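Local atomic coordinates of 2,3-dimethylmalate lyase (Aspergillus niger, PDB entry 3FA4), a protein that is a lyase of the phosphoenolpyruvate phosphomutase family, built on a TIM-barrel type fold of parallel strands and helices, and binds a magnesium ion. Residues E115-T120 with I158-S163. Sequence-based numbering, arbitrary orientation.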
loop_
_atom_site.group_PDB
_atom_site.type_symbol
_atom_site.label_atom_id
_atom_site.label_comp_id
_atom_site.label_asym_id
_atom_site.label_seq_id
_atom_site.Cartn_x
_atom_site.Cartn_y
_atom_site.Cartn_z
ATOM N N GLU B 115 -11.257 6.174 20.368
ATOM C CA GLU B 115 -12.120 5.603 21.408
ATOM C C GLU B 115 -11.355 4.888 22.542
ATOM O O GLU B 115 -10.095 4.735 22.476
ATOM C CB GLU B 115 -13.196 4.677 20.791
ATOM C CG GLU B 115 -12.657 3.434 20.166
ATOM C CD GLU B 115 -13.551 2.808 19.062
ATOM O OE1 GLU B 115 -13.760 3.424 18.008
ATOM O OE2 GLU B 115 -13.939 1.603 19.186
ATOM N N ASP B 116 -12.097 4.469 23.591
ATOM C CA ASP B 116 -11.492 3.947 24.834
ATOM C C ASP B 116 -11.451 2.380 24.924
ATOM O O ASP B 116 -11.138 1.798 25.975
ATOM C CB ASP B 116 -12.151 4.602 26.060
ATOM C CG ASP B 116 -13.643 4.493 26.037
ATOM O OD1 ASP B 116 -14.188 4.040 25.002
ATOM O OD2 ASP B 116 -14.276 4.853 27.038
ATOM N N GLN B 117 -11.724 1.738 23.790
ATOM C CA GLN B 117 -11.677 0.299 23.690
ATOM C C GLN B 117 -10.242 -0.203 23.605
ATOM O O GLN B 117 -9.305 0.583 23.405
ATOM C CB GLN B 117 -12.495 -0.200 22.489
ATOM C CG GLN B 117 -13.998 0.076 22.593
ATOM C CD GLN B 117 -14.813 -0.866 21.720
ATOM O OE1 GLN B 117 -15.077 -1.981 22.093
ATOM N NE2 GLN B 117 -15.217 -0.407 20.572
ATOM N N VAL B 118 -10.090 -1.507 23.826
ATOM C CA VAL B 118 -8.818 -2.202 23.664
ATOM C C VAL B 118 -8.608 -2.372 22.158
ATOM O O VAL B 118 -9.573 -2.444 21.381
ATOM C CB VAL B 118 -8.806 -3.555 24.385
ATOM C CG1 VAL B 118 -7.486 -4.249 24.165
ATOM C CG2 VAL B 118 -8.933 -3.347 25.852
ATOM N N GLN B 119 -7.343 -2.374 21.744
ATOM C CA GLN B 119 -7.041 -2.474 20.340
ATOM C C GLN B 119 -7.719 -3.696 19.726
ATOM O O GLN B 119 -8.429 -3.555 18.697
ATOM C CB GLN B 119 -5.545 -2.592 20.126
ATOM C CG GLN B 119 -5.151 -2.318 18.691
ATOM C CD GLN B 119 -3.653 -2.151 18.587
ATOM O OE1 GLN B 119 -2.946 -2.051 19.636
ATOM N NE2 GLN B 119 -3.140 -2.073 17.328
ATOM N N THR B 120 -7.534 -4.853 20.401
ATOM C CA THR B 120 -7.758 -6.214 19.868
ATOM C C THR B 120 -9.121 -6.855 20.163
ATOM O O THR B 120 -10.102 -6.696 19.340
ATOM C CB THR B 120 -6.738 -7.180 20.483
ATOM O OG1 THR B 120 -6.689 -6.965 21.933
ATOM C CG2 THR B 120 -5.378 -6.989 19.791
ATOM N N ILE B 158 -11.762 14.215 17.933
ATOM C CA ILE B 158 -13.010 13.819 18.557
ATOM C C ILE B 158 -12.730 12.713 19.554
ATOM O O ILE B 158 -12.072 11.777 19.167
ATOM C CB ILE B 158 -14.059 13.404 17.539
ATOM C CG1 ILE B 158 -14.155 14.475 16.405
ATOM C CG2 ILE B 158 -15.353 13.160 18.285
ATOM C CD1 ILE B 158 -15.260 14.316 15.363
ATOM N N ALA B 159 -13.182 12.864 20.818
ATOM C CA ALA B 159 -13.021 11.875 21.881
ATOM C C ALA B 159 -14.303 11.034 21.983
ATOM O O ALA B 159 -15.353 11.514 22.327
ATOM C CB ALA B 159 -12.676 12.565 23.236
ATOM N N ARG B 160 -14.217 9.771 21.609
ATOM C CA ARG B 160 -15.313 8.852 21.700
ATOM C C ARG B 160 -15.159 7.935 22.920
ATOM O O ARG B 160 -14.045 7.520 23.279
ATOM C CB ARG B 160 -15.336 8.025 20.414
ATOM C CG ARG B 160 -16.335 6.944 20.436
ATOM C CD ARG B 160 -16.356 6.271 19.149
ATOM N NE ARG B 160 -16.712 4.878 19.323
ATOM C CZ ARG B 160 -17.321 4.137 18.408
ATOM N NH1 ARG B 160 -17.618 4.639 17.229
ATOM N NH2 ARG B 160 -17.594 2.876 18.678
ATOM N N THR B 161 -16.290 7.629 23.535
ATOM C CA THR B 161 -16.352 6.674 24.594
ATOM C C THR B 161 -17.400 5.622 24.359
ATOM O O THR B 161 -18.567 5.902 24.000
ATOM C CB THR B 161 -16.433 7.272 25.997
ATOM O OG1 THR B 161 -16.370 6.219 26.955
ATOM C CG2 THR B 161 -17.697 8.221 26.228
ATOM N N ASP B 162 -16.912 4.374 24.467
ATOM C CA ASP B 162 -17.762 3.221 24.264
ATOM C C ASP B 162 -18.180 2.635 25.585
ATOM O O ASP B 162 -18.617 1.478 25.618
ATOM C CB ASP B 162 -17.067 2.186 23.385
ATOM C CG ASP B 162 -16.938 2.659 21.958
ATOM O OD1 ASP B 162 -17.877 2.507 21.156
ATOM O OD2 ASP B 162 -15.915 3.239 21.645
ATOM N N SER B 163 -18.057 3.425 26.664
ATOM C CA SER B 163 -18.295 2.904 28.049
ATOM C C SER B 163 -19.722 2.864 28.538
ATOM O O SER B 163 -19.949 2.280 29.569
ATOM C CB SER B 163 -17.462 3.642 29.077
ATOM O OG SER B 163 -17.857 4.984 29.128
#
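D116 OD2 is gripped by two groups: T161 OG1 donates to it at 2.5 Å, and R175 NH1 of helix 169-181 makes a salt bridge to the same oxygen. The contact joins the C-terminal ends of two neighbouring parallel strands of the barrel, 111-114 and 156-161. D116 CG sits between its backbone N and carbonyl carbon (chi1 52°), which brings the carboxylate to T161 and D162. The other oxygen, OD1, takes the backbone N-H of D162 on its syn lone pair, an almost straight bond (2.8 Å, 177°), and with both oxygens engaged the carboxylate is fixed in rotation. T161 OG1 also accepts from the backbone N of S163 at 3.3 Å, closing an ST turn. The E115 carboxylate stacks on the R160 guanidinium with planes 7° apart; OE1 lies over one face, toward the rim, 3.5 Å from R160 NE, an attraction of charges without an N-H directed at it. D162 instead takes the guanidinium side-on, NE to OD2 and NH2 to OD1. R160 and K129, which bridges to D162 OD1, probably ease the repulsion between E115 OE2 and D162 OD2, 3.6 Å apart. E115 lies about 4 Å from the magnesium ion bound by D86 and D88, and its OE2 accepts from Q117 NE2 at 2.8 Å.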